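Local coordinates for protein 4-oxalocrotonate decarboxylase NahK (Pseudomonas putida, PDB 5D2K) that catalyses the metal-assisted decarboxylation of (3E)-2-oxohex-3-enedioate (4-oxalocrotonate) to 2-oxopent-4-enoate, a step in naphthalene degradation, at residues H21-E26 with W52-R57; P86-L91 with A221-E226; T171-G176 with G234-T239; M194-E199 with A245-P250. The protein carries 1 engineered substitution. One frame throughout, in Å; residues are numbered along the deposited sequence.

Interaction 1. Residues H21-E26 with W52-R57; sequences HIENAE and WEIRRR. With EDO (1,2-ethanediol), chain E.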
loop_
_atom_site.group_PDB
_atom_site.type_symbol
_atom_site.label_atom_id
_atom_site.label_comp_id
_atom_site.label_asym_id
_atom_site.label_seq_id
_atom_site.Cartn_x
_atom_site.Cartn_y
_atom_site.Cartn_z
ATOM N N HIS A 21 8.446 -14.267 -12.184
ATOM C CA HIS A 21 7.438 -13.963 -13.197
ATOM C C HIS A 21 6.638 -12.693 -12.853
ATOM O O HIS A 21 6.492 -11.764 -13.671
ATOM C CB HIS A 21 6.540 -15.196 -13.329
ATOM C CG HIS A 21 5.316 -14.992 -14.162
ATOM N ND1 HIS A 21 5.348 -14.972 -15.541
ATOM C CD2 HIS A 21 4.019 -14.835 -13.809
ATOM C CE1 HIS A 21 4.123 -14.789 -16.000
ATOM N NE2 HIS A 21 3.298 -14.708 -14.972
ATOM N N ILE A 22 6.163 -12.630 -11.617
ATOM C CA ILE A 22 5.338 -11.512 -11.196
ATOM C C ILE A 22 6.186 -10.246 -11.063
ATOM O O ILE A 22 5.771 -9.155 -11.480
ATOM C CB ILE A 22 4.619 -11.847 -9.868
ATOM C CG1 ILE A 22 3.612 -12.974 -10.101
ATOM C CG2 ILE A 22 3.925 -10.616 -9.275
ATOM C CD1 ILE A 22 2.957 -13.486 -8.826
ATOM N N GLU A 23 7.384 -10.381 -10.491
ATOM C CA GLU A 23 8.259 -9.214 -10.390
ATOM C C GLU A 23 8.630 -8.659 -11.767
ATOM O O GLU A 23 8.696 -7.435 -11.960
ATOM C CB GLU A 23 9.531 -9.531 -9.610
ATOM C CG GLU A 23 10.295 -8.231 -9.355
ATOM C CD GLU A 23 11.673 -8.429 -8.767
ATOM O OE1 GLU A 23 12.386 -9.378 -9.171
ATOM O OE2 GLU A 23 12.064 -7.626 -7.903
ATOM N N ASN A 24 8.864 -9.550 -12.732
ATOM C CA ASN A 24 9.256 -9.090 -14.062
ATOM C C ASN A 24 8.166 -8.253 -14.726
ATOM O O ASN A 24 8.464 -7.345 -15.504
ATOM C CB ASN A 24 9.641 -10.281 -14.963
ATOM C CG ASN A 24 11.049 -10.757 -14.713
ATOM O OD1 ASN A 24 11.845 -10.068 -14.090
ATOM N ND2 ASN A 24 11.377 -11.934 -15.238
ATOM N N ALA A 25 6.904 -8.535 -14.413
ATOM C CA ALA A 25 5.809 -7.728 -14.946
ATOM C C ALA A 25 5.904 -6.274 -14.443
ATOM O O ALA A 25 5.660 -5.329 -15.187
ATOM C CB ALA A 25 4.458 -8.354 -14.575
ATOM N N GLU A 26 6.281 -6.097 -13.181
ATOM C CA GLU A 26 6.500 -4.759 -12.655
ATOM C C GLU A 26 7.731 -4.088 -13.279
ATOM O O GLU A 26 7.664 -2.946 -13.773
ATOM C CB GLU A 26 6.653 -4.828 -11.133
ATOM C CG GLU A 26 6.953 -3.486 -10.477
ATOM C CD GLU A 26 8.268 -3.465 -9.706
ATOM O OE1 GLU A 26 8.759 -4.536 -9.272
ATOM O OE2 GLU A 26 8.802 -2.342 -9.530
ATOM N N TRP A 52 6.963 -12.318 -0.232
ATOM C CA TRP A 52 8.187 -12.155 0.536
ATOM C C TRP A 52 9.416 -12.593 -0.271
ATOM O O TRP A 52 10.523 -12.109 -0.033
ATOM C CB TRP A 52 8.113 -12.920 1.867
ATOM C CG TRP A 52 7.293 -12.229 2.932
ATOM C CD1 TRP A 52 5.944 -12.289 3.085
ATOM C CD2 TRP A 52 7.783 -11.389 3.996
ATOM N NE1 TRP A 52 5.553 -11.543 4.178
ATOM C CE2 TRP A 52 6.664 -10.976 4.749
ATOM C CE3 TRP A 52 9.057 -10.942 4.375
ATOM C CZ2 TRP A 52 6.777 -10.141 5.868
ATOM C CZ3 TRP A 52 9.171 -10.113 5.491
ATOM C CH2 TRP A 52 8.033 -9.719 6.219
ATOM N N GLU A 53 9.227 -13.484 -1.244
ATOM C CA GLU A 53 10.331 -13.836 -2.125
ATOM C C GLU A 53 10.639 -12.681 -3.077
ATOM O O GLU A 53 11.801 -12.429 -3.377
ATOM C CB GLU A 53 10.032 -15.126 -2.897
ATOM C CG GLU A 53 11.041 -15.486 -3.988
ATOM C CD GLU A 53 12.481 -15.666 -3.538
ATOM O OE1 GLU A 53 12.767 -15.799 -2.322
ATOM O OE2 GLU A 53 13.349 -15.687 -4.446
ATOM N N ILE A 54 9.616 -11.964 -3.537
ATOM C CA ILE A 54 9.866 -10.773 -4.347
ATOM C C ILE A 54 10.628 -9.746 -3.512
ATOM O O ILE A 54 11.594 -9.138 -3.990
ATOM C CB ILE A 54 8.556 -10.165 -4.888
ATOM C CG1 ILE A 54 7.882 -11.148 -5.864
ATOM C CG2 ILE A 54 8.831 -8.856 -5.596
ATOM C CD1 ILE A 54 6.541 -10.651 -6.406
ATOM N N ARG A 55 10.207 -9.559 -2.259
ATOM C CA ARG A 55 10.962 -8.693 -1.351
ATOM C C ARG A 55 12.437 -9.108 -1.262
ATOM O O ARG A 55 13.327 -8.250 -1.323
ATOM C CB ARG A 55 10.333 -8.684 0.055
ATOM C CG ARG A 55 11.047 -7.739 1.016
ATOM C CD ARG A 55 10.446 -7.751 2.416
ATOM N NE ARG A 55 11.327 -7.041 3.347
ATOM C CZ ARG A 55 10.905 -6.402 4.435
ATOM N NH1 ARG A 55 9.618 -6.387 4.739
ATOM N NH2 ARG A 55 11.780 -5.778 5.214
ATOM N N ARG A 56 12.693 -10.416 -1.132
ATOM C CA ARG A 56 14.056 -10.918 -1.063
ATOM C C ARG A 56 14.844 -10.622 -2.351
ATOM O O ARG A 56 16.009 -10.222 -2.291
ATOM C CB ARG A 56 14.073 -12.425 -0.775
ATOM C CG ARG A 56 15.469 -12.932 -0.406
ATOM C CD ARG A 56 15.645 -14.418 -0.737
ATOM N NE ARG A 56 15.442 -14.666 -2.162
ATOM C CZ ARG A 56 16.342 -14.413 -3.108
ATOM N NH1 ARG A 56 17.530 -13.906 -2.794
ATOM N NH2 ARG A 56 16.049 -14.658 -4.377
ATOM N N ARG A 57 14.208 -10.798 -3.505
ATOM C CA ARG A 57 14.858 -10.481 -4.773
ATOM C C ARG A 57 15.298 -9.015 -4.799
ATOM O O ARG A 57 16.404 -8.689 -5.238
ATOM C CB ARG A 57 13.919 -10.776 -5.948
ATOM C CG ARG A 57 13.601 -12.266 -6.133
ATOM C CD ARG A 57 12.572 -12.488 -7.257
ATOM N NE ARG A 57 13.064 -12.084 -8.575
ATOM C CZ ARG A 57 13.852 -12.837 -9.344
ATOM N NH1 ARG A 57 14.233 -14.048 -8.942
ATOM N NH2 ARG A 57 14.257 -12.382 -10.523
HETATM C C1 EDO E . 10.038 -3.220 7.309
HETATM O O1 EDO E . 11.386 -3.654 7.095
HETATM C C2 EDO E . 9.301 -4.286 8.102
HETATM O O2 EDO E . 9.033 -5.424 7.275
HETATM O O HOH W 1 13.198 -9.940 -11.696
#

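Interaction 2. Residues P86-L91 with A221-E226; sequences PIYGFL and ANLLAE. With EDO (1,2-ethanediol), chain H.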
loop_
_atom_site.group_PDB
_atom_site.type_symbol
_atom_site.label_atom_id
_atom_site.label_comp_id
_atom_site.label_asym_id
_atom_site.label_seq_id
_atom_site.Cartn_x
_atom_site.Cartn_y
_atom_site.Cartn_z
ATOM N N PRO A 86 -8.516 -7.479 4.165
ATOM C CA PRO A 86 -7.333 -6.615 4.266
ATOM C C PRO A 86 -6.042 -7.385 4.056
ATOM O O PRO A 86 -5.873 -8.503 4.552
ATOM C CB PRO A 86 -7.397 -6.074 5.691
ATOM C CG PRO A 86 -8.828 -6.300 6.129
ATOM C CD PRO A 86 -9.229 -7.569 5.449
ATOM N N ILE A 87 -5.134 -6.756 3.326
ATOM C CA ILE A 87 -3.869 -7.367 2.940
ATOM C C ILE A 87 -2.740 -6.384 3.203
ATOM O O ILE A 87 -2.986 -5.193 3.443
ATOM C CB ILE A 87 -3.879 -7.763 1.451
ATOM C CG1 ILE A 87 -4.099 -6.526 0.575
ATOM C CG2 ILE A 87 -4.973 -8.805 1.189
ATOM C CD1 ILE A 87 -4.104 -6.836 -0.935
ATOM N N TYR A 88 -1.503 -6.867 3.169
ATOM C CA TYR A 88 -0.371 -5.964 3.263
ATOM C C TYR A 88 0.619 -6.242 2.126
ATOM O O TYR A 88 0.542 -7.275 1.463
ATOM C CB TYR A 88 0.327 -6.066 4.631
ATOM C CG TYR A 88 1.075 -7.364 4.902
ATOM C CD1 TYR A 88 2.354 -7.581 4.396
ATOM C CD2 TYR A 88 0.496 -8.369 5.677
ATOM C CE1 TYR A 88 3.032 -8.768 4.658
ATOM C CE2 TYR A 88 1.161 -9.546 5.949
ATOM C CZ TYR A 88 2.428 -9.749 5.432
ATOM O OH TYR A 88 3.095 -10.932 5.691
ATOM N N GLY A 89 1.523 -5.295 1.911
ATOM C CA GLY A 89 2.641 -5.464 0.996
ATOM C C GLY A 89 3.786 -4.591 1.472
ATOM O O GLY A 89 3.665 -3.900 2.489
ATOM N N PHE A 90 4.908 -4.626 0.759
ATOM C CA PHE A 90 6.080 -3.847 1.159
ATOM C C PHE A 90 6.365 -2.700 0.192
ATOM O O PHE A 90 5.889 -2.701 -0.950
ATOM C CB PHE A 90 7.319 -4.755 1.259
ATOM C CG PHE A 90 7.783 -5.288 -0.073
ATOM C CD1 PHE A 90 8.647 -4.546 -0.873
ATOM C CD2 PHE A 90 7.330 -6.512 -0.540
ATOM C CE1 PHE A 90 9.056 -5.024 -2.114
ATOM C CE2 PHE A 90 7.732 -6.997 -1.765
ATOM C CZ PHE A 90 8.598 -6.250 -2.561
ATOM N N LEU A 91 7.157 -1.734 0.655
ATOM C CA LEU A 91 7.542 -0.571 -0.149
ATOM C C LEU A 91 9.057 -0.533 -0.359
ATOM O O LEU A 91 9.832 -0.487 0.610
ATOM C CB LEU A 91 7.069 0.722 0.531
ATOM C CG LEU A 91 5.575 0.781 0.849
ATOM C CD1 LEU A 91 5.282 2.010 1.704
ATOM C CD2 LEU A 91 4.752 0.832 -0.431
ATOM N N ALA A 221 0.265 -5.647 12.450
ATOM C CA ALA A 221 1.065 -6.402 13.408
ATOM C C ALA A 221 0.533 -7.825 13.529
ATOM O O ALA A 221 1.305 -8.795 13.551
ATOM C CB ALA A 221 1.085 -5.705 14.786
ATOM N N ASN A 222 -0.787 -7.946 13.584
ATOM C CA ASN A 222 -1.399 -9.264 13.737
ATOM C C ASN A 222 -1.207 -10.140 12.497
ATOM O O ASN A 222 -0.919 -11.333 12.621
ATOM C CB ASN A 222 -2.876 -9.101 14.097
ATOM C CG ASN A 222 -3.049 -8.528 15.497
ATOM O OD1 ASN A 222 -2.189 -8.728 16.355
ATOM N ND2 ASN A 222 -4.138 -7.796 15.722
ATOM N N LEU A 223 -1.311 -9.545 11.311
ATOM C CA LEU A 223 -1.081 -10.299 10.075
ATOM C C LEU A 223 0.367 -10.781 9.982
ATOM O O LEU A 223 0.638 -11.929 9.590
ATOM C CB LEU A 223 -1.439 -9.446 8.851
ATOM C CG LEU A 223 -2.932 -9.175 8.664
ATOM C CD1 LEU A 223 -3.182 -8.132 7.581
ATOM C CD2 LEU A 223 -3.639 -10.486 8.322
ATOM N N LEU A 224 1.305 -9.910 10.343
ATOM C CA LEU A 224 2.718 -10.252 10.271
ATOM C C LEU A 224 3.042 -11.374 11.248
ATOM O O LEU A 224 3.857 -12.236 10.940
ATOM C CB LEU A 224 3.591 -9.020 10.551
ATOM C CG LEU A 224 3.654 -7.976 9.435
ATOM C CD1 LEU A 224 4.301 -6.703 9.975
ATOM C CD2 LEU A 224 4.445 -8.494 8.240
ATOM N N ALA A 225 2.376 -11.376 12.403
ATOM C CA ALA A 225 2.638 -12.386 13.429
ATOM C C ALA A 225 2.322 -13.802 12.948
ATOM O O ALA A 225 2.903 -14.776 13.450
ATOM C CB ALA A 225 1.841 -12.067 14.693
ATOM N N GLU A 226 1.417 -13.922 11.983
ATOM C CA GLU A 226 1.082 -15.231 11.419
ATOM C C GLU A 226 2.303 -15.900 10.790
ATOM O O GLU A 226 2.359 -17.124 10.679
ATOM C CB GLU A 226 -0.023 -15.104 10.375
ATOM C CG GLU A 226 -1.344 -14.565 10.911
ATOM C CD GLU A 226 -2.388 -14.418 9.815
ATOM O OE1 GLU A 226 -2.203 -15.020 8.737
ATOM O OE2 GLU A 226 -3.389 -13.700 10.024
HETATM C C1 EDO H . 0.377 -13.449 6.484
HETATM O O1 EDO H . 1.393 -12.658 7.139
HETATM C C2 EDO H . -1.018 -12.889 6.754
HETATM O O2 EDO H . -2.011 -13.891 6.466
#

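Interaction 3. Residues T171-G176 with G234-T239; sequences TRFITG and GTFIMT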
loop_
_atom_site.group_PDB
_atom_site.type_symbol
_atom_site.label_atom_id
_atom_site.label_comp_id
_atom_site.label_asym_id
_atom_site.label_seq_id
_atom_site.Cartn_x
_atom_site.Cartn_y
_atom_site.Cartn_z
ATOM N N THR A 171 3.540 0.333 -6.261
ATOM C CA THR A 171 4.517 0.763 -7.261
ATOM C C THR A 171 5.146 2.145 -6.988
ATOM O O THR A 171 6.346 2.308 -7.217
ATOM C CB THR A 171 3.888 0.719 -8.700
ATOM O OG1 THR A 171 4.919 0.503 -9.672
ATOM C CG2 THR A 171 3.094 1.987 -9.052
ATOM N N ARG A 172 4.370 3.122 -6.496
ATOM C CA ARG A 172 4.937 4.417 -6.093
ATOM C C ARG A 172 4.205 4.954 -4.882
ATOM O O ARG A 172 3.061 4.582 -4.637
ATOM C CB ARG A 172 4.841 5.479 -7.200
ATOM C CG ARG A 172 5.486 5.114 -8.550
ATOM C CD ARG A 172 7.008 5.221 -8.526
ATOM N NE ARG A 172 7.558 4.949 -9.863
ATOM C CZ ARG A 172 7.920 3.748 -10.300
ATOM N NH1 ARG A 172 7.816 2.678 -9.515
ATOM N NH2 ARG A 172 8.387 3.612 -11.539
ATOM N N PHE A 173 4.864 5.838 -4.139
ATOM C CA PHE A 173 4.163 6.596 -3.107
ATOM C C PHE A 173 4.787 7.978 -2.996
ATOM O O PHE A 173 5.988 8.154 -3.195
ATOM C CB PHE A 173 4.170 5.856 -1.756
ATOM C CG PHE A 173 5.524 5.742 -1.106
ATOM C CD1 PHE A 173 6.379 4.681 -1.403
ATOM C CD2 PHE A 173 5.941 6.687 -0.176
ATOM C CE1 PHE A 173 7.627 4.582 -0.792
ATOM C CE2 PHE A 173 7.181 6.594 0.438
ATOM C CZ PHE A 173 8.029 5.544 0.135
ATOM N N ILE A 174 3.937 8.956 -2.694
ATOM C CA ILE A 174 4.327 10.367 -2.638
ATOM C C ILE A 174 4.031 10.935 -1.251
ATOM O O ILE A 174 2.871 11.003 -0.851
ATOM C CB ILE A 174 3.560 11.215 -3.689
ATOM C CG1 ILE A 174 3.541 10.528 -5.060
ATOM C CG2 ILE A 174 4.144 12.629 -3.774
ATOM C CD1 ILE A 174 2.279 10.804 -5.894
ATOM N N THR A 175 5.059 11.344 -0.513
ATOM C CA THR A 175 4.837 11.952 0.800
ATOM C C THR A 175 4.838 13.467 0.664
ATOM O O THR A 175 5.480 14.024 -0.238
ATOM C CB THR A 175 5.901 11.540 1.838
ATOM O OG1 THR A 175 7.198 11.966 1.400
ATOM C CG2 THR A 175 5.896 10.026 2.061
ATOM N N GLY A 176 4.110 14.148 1.538
ATOM C CA GLY A 176 4.097 15.593 1.476
ATOM C C GLY A 176 3.322 16.219 2.612
ATOM O O GLY A 176 3.064 15.569 3.624
ATOM N N GLY A 234 10.768 2.311 13.867
ATOM C CA GLY A 234 11.260 3.123 12.769
ATOM C C GLY A 234 10.654 2.785 11.425
ATOM O O GLY A 234 11.163 3.212 10.391
ATOM N N THR A 235 9.565 2.021 11.428
ATOM C CA THR A 235 8.925 1.612 10.187
ATOM C C THR A 235 7.886 2.627 9.708
ATOM O O THR A 235 7.054 3.099 10.481
ATOM C CB THR A 235 8.253 0.228 10.340
ATOM O OG1 THR A 235 9.239 -0.728 10.768
ATOM C CG2 THR A 235 7.629 -0.248 9.017
ATOM N N PHE A 236 7.954 2.935 8.417
ATOM C CA PHE A 236 6.960 3.759 7.725
ATOM C C PHE A 236 5.821 2.852 7.279
ATOM O O PHE A 236 6.057 1.842 6.624
ATOM C CB PHE A 236 7.632 4.471 6.543
ATOM C CG PHE A 236 6.703 5.236 5.629
ATOM C CD1 PHE A 236 6.344 6.541 5.913
ATOM C CD2 PHE A 236 6.289 4.687 4.431
ATOM C CE1 PHE A 236 5.539 7.263 5.034
ATOM C CE2 PHE A 236 5.484 5.404 3.553
ATOM C CZ PHE A 236 5.107 6.690 3.864
ATOM N N ILE A 237 4.589 3.203 7.663
ATOM C CA ILE A 237 3.402 2.403 7.337
ATOM C C ILE A 237 2.323 3.232 6.658
ATOM O O ILE A 237 1.821 4.194 7.239
ATOM C CB ILE A 237 2.770 1.764 8.602
ATOM C CG1 ILE A 237 3.813 1.011 9.425
ATOM C CG2 ILE A 237 1.588 0.858 8.224
ATOM C CD1 ILE A 237 3.266 0.567 10.776
ATOM N N MET A 238 1.936 2.839 5.450
ATOM C CA MET A 238 0.803 3.466 4.765
ATOM C C MET A 238 -0.454 2.711 5.159
ATOM O O MET A 238 -0.555 1.516 4.888
ATOM C CB MET A 238 0.996 3.438 3.247
ATOM C CG MET A 238 2.215 4.199 2.783
ATOM S SD MET A 238 2.331 4.263 0.976
ATOM C CE MET A 238 0.737 4.836 0.531
ATOM N N THR A 239 -1.415 3.382 5.793
ATOM C CA THR A 239 -2.455 2.631 6.493
ATOM C C THR A 239 -3.668 2.268 5.651
ATOM O O THR A 239 -4.497 1.472 6.095
ATOM C CB THR A 239 -2.936 3.385 7.771
ATOM O OG1 THR A 239 -3.489 4.662 7.429
ATOM C CG2 THR A 239 -1.773 3.574 8.768
#

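Interaction 4. Residues M194-E199 with A245-P250; sequences MEKNGE and AVPVAP. With EDO (1,2-ethanediol), chain I.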
loop_
_atom_site.group_PDB
_atom_site.type_symbol
_atom_site.label_atom_id
_atom_site.label_comp_id
_atom_site.label_asym_id
_atom_site.label_seq_id
_atom_site.Cartn_x
_atom_site.Cartn_y
_atom_site.Cartn_z
ATOM N N MET A 194 -9.195 14.927 -2.505
ATOM C CA MET A 194 -8.374 14.638 -3.684
ATOM C C MET A 194 -8.843 15.470 -4.869
ATOM O O MET A 194 -10.013 15.395 -5.265
ATOM C CB MET A 194 -8.431 13.152 -4.032
ATOM C CG MET A 194 -7.648 12.745 -5.288
ATOM S SD MET A 194 -8.011 11.046 -5.808
ATOM C CE MET A 194 -7.298 10.094 -4.467
ATOM N N GLU A 195 -7.930 16.261 -5.421
ATOM C CA GLU A 195 -8.199 17.045 -6.627
ATOM C C GLU A 195 -7.385 16.495 -7.794
ATOM O O GLU A 195 -6.228 16.125 -7.631
ATOM C CB GLU A 195 -7.872 18.519 -6.395
ATOM C CG GLU A 195 -8.669 19.148 -5.244
ATOM C CD GLU A 195 -8.303 20.596 -4.977
ATOM O OE1 GLU A 195 -7.350 21.109 -5.604
ATOM O OE2 GLU A 195 -8.972 21.233 -4.130
ATOM N N LYS A 196 -7.998 16.432 -8.969
ATOM C CA LYS A 196 -7.290 16.019 -10.181
ATOM C C LYS A 196 -7.576 17.056 -11.246
ATOM O O LYS A 196 -8.736 17.407 -11.476
ATOM C CB LYS A 196 -7.724 14.627 -10.640
ATOM C CG LYS A 196 -7.190 14.190 -12.016
ATOM C CD LYS A 196 -7.709 12.794 -12.360
ATOM C CE LYS A 196 -7.398 12.369 -13.781
ATOM N NZ LYS A 196 -8.124 11.101 -14.092
ATOM N N ASN A 197 -6.515 17.568 -11.863
ATOM C CA ASN A 197 -6.655 18.562 -12.923
ATOM C C ASN A 197 -7.560 19.716 -12.489
ATOM O O ASN A 197 -8.425 20.177 -13.238
ATOM C CB ASN A 197 -7.166 17.881 -14.199
ATOM C CG ASN A 197 -6.150 16.897 -14.771
ATOM O OD1 ASN A 197 -4.952 17.035 -14.526
ATOM N ND2 ASN A 197 -6.622 15.899 -15.523
ATOM N N GLY A 198 -7.353 20.155 -11.252
ATOM C CA GLY A 198 -7.975 21.356 -10.730
ATOM C C GLY A 198 -9.351 21.196 -10.121
ATOM O O GLY A 198 -9.936 22.177 -9.671
ATOM N N GLU A 199 -9.884 19.982 -10.094
ATOM C CA GLU A 199 -11.217 19.810 -9.522
ATOM C C GLU A 199 -11.293 18.660 -8.528
ATOM O O GLU A 199 -10.587 17.658 -8.656
ATOM C CB GLU A 199 -12.251 19.605 -10.625
ATOM C CG GLU A 199 -12.068 18.339 -11.422
ATOM C CD GLU A 199 -13.359 17.847 -12.067
ATOM O OE1 GLU A 199 -14.366 18.592 -12.058
ATOM O OE2 GLU A 199 -13.370 16.706 -12.579
ATOM N N ALA A 245 -9.766 4.702 -5.529
ATOM C CA ALA A 245 -8.614 5.072 -6.340
ATOM C C ALA A 245 -9.051 5.718 -7.665
ATOM O O ALA A 245 -10.115 5.399 -8.203
ATOM C CB ALA A 245 -7.756 3.850 -6.587
ATOM N N VAL A 246 -8.229 6.633 -8.171
ATOM C CA VAL A 246 -8.554 7.428 -9.356
ATOM C C VAL A 246 -7.468 7.256 -10.416
ATOM O O VAL A 246 -6.289 7.412 -10.122
ATOM C CB VAL A 246 -8.694 8.906 -8.984
ATOM C CG1 VAL A 246 -8.777 9.794 -10.221
ATOM C CG2 VAL A 246 -9.909 9.111 -8.062
ATOM N N PRO A 247 -7.858 6.934 -11.661
ATOM C CA PRO A 247 -6.837 6.742 -12.699
ATOM C C PRO A 247 -6.052 8.031 -13.014
ATOM O O PRO A 247 -6.579 9.149 -12.908
ATOM C CB PRO A 247 -7.651 6.274 -13.915
ATOM C CG PRO A 247 -9.038 6.735 -13.657
ATOM C CD PRO A 247 -9.230 6.755 -12.171
ATOM N N VAL A 248 -4.772 7.866 -13.337
ATOM C CA VAL A 248 -3.932 8.990 -13.744
ATOM C C VAL A 248 -3.220 8.639 -15.046
ATOM O O VAL A 248 -3.012 7.460 -15.361
ATOM C CB VAL A 248 -2.893 9.377 -12.664
ATOM C CG1 VAL A 248 -3.587 10.079 -11.492
ATOM C CG2 VAL A 248 -2.105 8.147 -12.210
ATOM N N ALA A 249 -2.855 9.674 -15.794
ATOM C CA ALA A 249 -2.282 9.512 -17.124
ATOM C C ALA A 249 -1.368 10.693 -17.438
ATOM O O ALA A 249 -1.430 11.726 -16.761
ATOM C CB ALA A 249 -3.406 9.392 -18.166
ATOM N N PRO A 250 -0.501 10.550 -18.462
ATOM C CA PRO A 250 0.390 11.666 -18.800
ATOM C C PRO A 250 -0.347 12.987 -18.969
ATOM O O PRO A 250 -1.406 13.028 -19.608
ATOM C CB PRO A 250 1.018 11.214 -20.124
ATOM C CG PRO A 250 1.052 9.727 -20.010
ATOM C CD PRO A 250 -0.235 9.368 -19.303
HETATM C C1 EDO I . -15.102 12.218 -13.360
HETATM O O1 EDO I . -15.980 12.053 -12.238
HETATM C C2 EDO I . -14.343 13.531 -13.234
HETATM O O2 EDO I . -15.273 14.592 -12.983
#

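Interaction 1. Residues H21-E26 with W52-R57
Helices 12-27 and 44-60 of the N-terminal helical region cross where Ile22 and Glu23 meet Ile54 and Arg57. The two short segments lie 10.3 Å apart at their axes, with a crossing angle of -60°. The apolar part of the contact is small: Ile22 CG2 rests 3.9 Å from Ile54 CD1, the two side chains running at about a right angle to each other. Ile54 CG2 in turn lies 4.1 Å from Glu23 CG, so the aliphatic stem of the glutamate slides along the isoleucine. With CG anti to its own backbone nitrogen and an extended chain beyond, Glu23 carries its carboxylate across to the second helix. There OE1 takes a salt-bridging hydrogen bond from Arg57 NE at 2.9 Å, nearly straight at 167°. The donor approaches from above the carboxylate plane while the acceptor stays in the guanidinium plane; the two planes stand 76° apart. Arg57 reaches this place by a bend at its third torsion. A water donates to Glu23 OE1 at 2.7 Å and to Asn24 OD1 at 2.8 Å, and accepts from Arg57 NH2 at 2.9 Å, closing a polar bridge. The other oxygen, Glu23 OE2, pairs with Arg61 and Lys58, so one largely buried carboxylate answers three basic side chains. Cutting Glu23 back to an alanine is likely to take this counter-charge from Arg57 and Arg61, leaving Lys58 with Glu26 and the Arg57 guanidinium freer to turn. Two isoleucines at the crossing, flanked by a buried carboxylate shared among basic side chains, make this a helix-helix packing in the N-terminal helical region.

Interaction 2. Residues P86-L91 with A221-E226
Tyr88 of strand 87-92 lays its ring against Leu223 and Leu224 of helix 213-225. From CB, which points toward the helix, the side chain sets out with CG between the backbone N and the carbonyl carbon (chi1 69°). Next along the ring, CD2 lies 3.9 Å from Leu223 CB, an approach neither over the face nor at the edge; Leu223 CD1 continues past it to the Pro86 carbonyl oxygen, 4.1 Å from Pro86 O. Farther out, CZ touches Leu224 CD2 at 3.7 Å. This methyl sits over one ring face, 4.1 Å from the Tyr88 centroid and 28° off the normal, as a CH-pi contact. At the tip, Tyr88 OH donates at 2.8 Å to O1 of a bound ethanediol, an oxygen lying at the ring edge. That oxygen in turn donates a hydrogen bond to Leu223 O at 2.7 Å, so the diol, probably from the crystallisation liquor, bridges strand and helix. Trp52 NE1 also hydrogen-bonds to the hydroxyl, and the Tyr48 ring stacks on that of Tyr88. With its side chain about 6 Å from that of the ligand-binding Lys69, Tyr88 belongs to the helix-on-sheet packing beside the oxo-acid pocket of this fumarylacetoacetate hydrolase-type fold.

Interaction 3. Residues T171-G176 with G234-T239
Phe173 and Phe236 bury the most surface in this contact, their side chains running antiparallel past one another. The closest atoms are Phe173 CE2 and Phe236 CE2, 3.7 Å apart; the centroids of these rings are separated by 5.3 Å and the planes inclined at 31°, an oblique pairing. Phe236 directs its ring across with CG anti to the backbone nitrogen (chi1 173°), and its CZ also meets Thr175 CG2 at 3.9 Å. Strands 170-175 and 236-238 belong to one mixed sheet of the fumarylacetoacetate hydrolase-type fold, but strands 112-121 and 139-149 come between them. The sheet curls so that the two segments, at 104° to each other, face one another through side chains alone. Met238 fills the third place: its SD lies 3.7 Å from Phe173 CB and 4.9 Å from the centroid of the Phe173 ring, a Met-aromatic contact of oblique geometry. Replacing Phe173 with alanine would probably open a gap between the strands, leaving the Phe236 ring freer to turn and the Met238 sulfur without its aromatic neighbour. Met238 also touches Glu116 and Glu147, two of the three magnesium ligands, and its side chain is about 5 Å from the metal at the nearest atoms.

Interaction 4. Residues M194-E199 with A245-P250
Lys196 and Met194 reach from strand 191-196 to Val246 and Pro247. The lysine, with CG anti to its backbone N and every later torsion extended, stretches straight to the Pro247 carbonyl: NZ donates to Pro247 O at 2.8 Å, from a position tilted 33° out of the carbonyl plane. Along the way Lys196 CD lies 3.8 Å from Val246 CG1. The other methyl of the valine, CG2, meets Met194 SD at 3.5 Å, so Val246 is held between the sulfur and the lysine stem. These contacts join two beta sheets of the fumarylacetoacetate hydrolase-type domain: strand 191-196 is in the five-strand sheet, whereas strand 246-247 pairs with strand 112-121 of the larger, curled one. A type I' turn from Lys196 to Glu199 links strands 191-196 and 199-205 as a tight hairpin, closed by Lys196 N to Glu199 O at 2.9 Å and Glu199 N to Lys196 O at 3.1 Å. The side chain of Asn197 ties this turn to Asp252 and Asn253, and Asp252 also forms a long, weak ion pair with Lys196 NZ. Farther out from the contact, Met194 also packs on Ile113 and Val256, while Ala245 touches the magnesium ligand Glu114.

How the interactions relate
Interactions 2, 3 and 4 all reach the same curled sheet; interactions 2 and 3 lie nearest the middle of the chain and touch through Leu91, whose CD1 packs on Met238 and Phe236. Aromatic and aliphatic groups dominate there, and neither has a direct hydrogen bond between its segments. Interaction 1, farther out, joins helices and mixes isoleucine packing with charge, yet its touching residues are mostly buried. It meets interaction 2 where Trp52 packs on Leu224 and where Arg55 and Ile54 pack on Phe90. Interaction 4 is the more peripheral sheet-to-sheet contact, with exposed Pro247; its polar link is a lysine-to-carbonyl hydrogen bond, where interaction 1 has a salt bridge, and it touches none of the others.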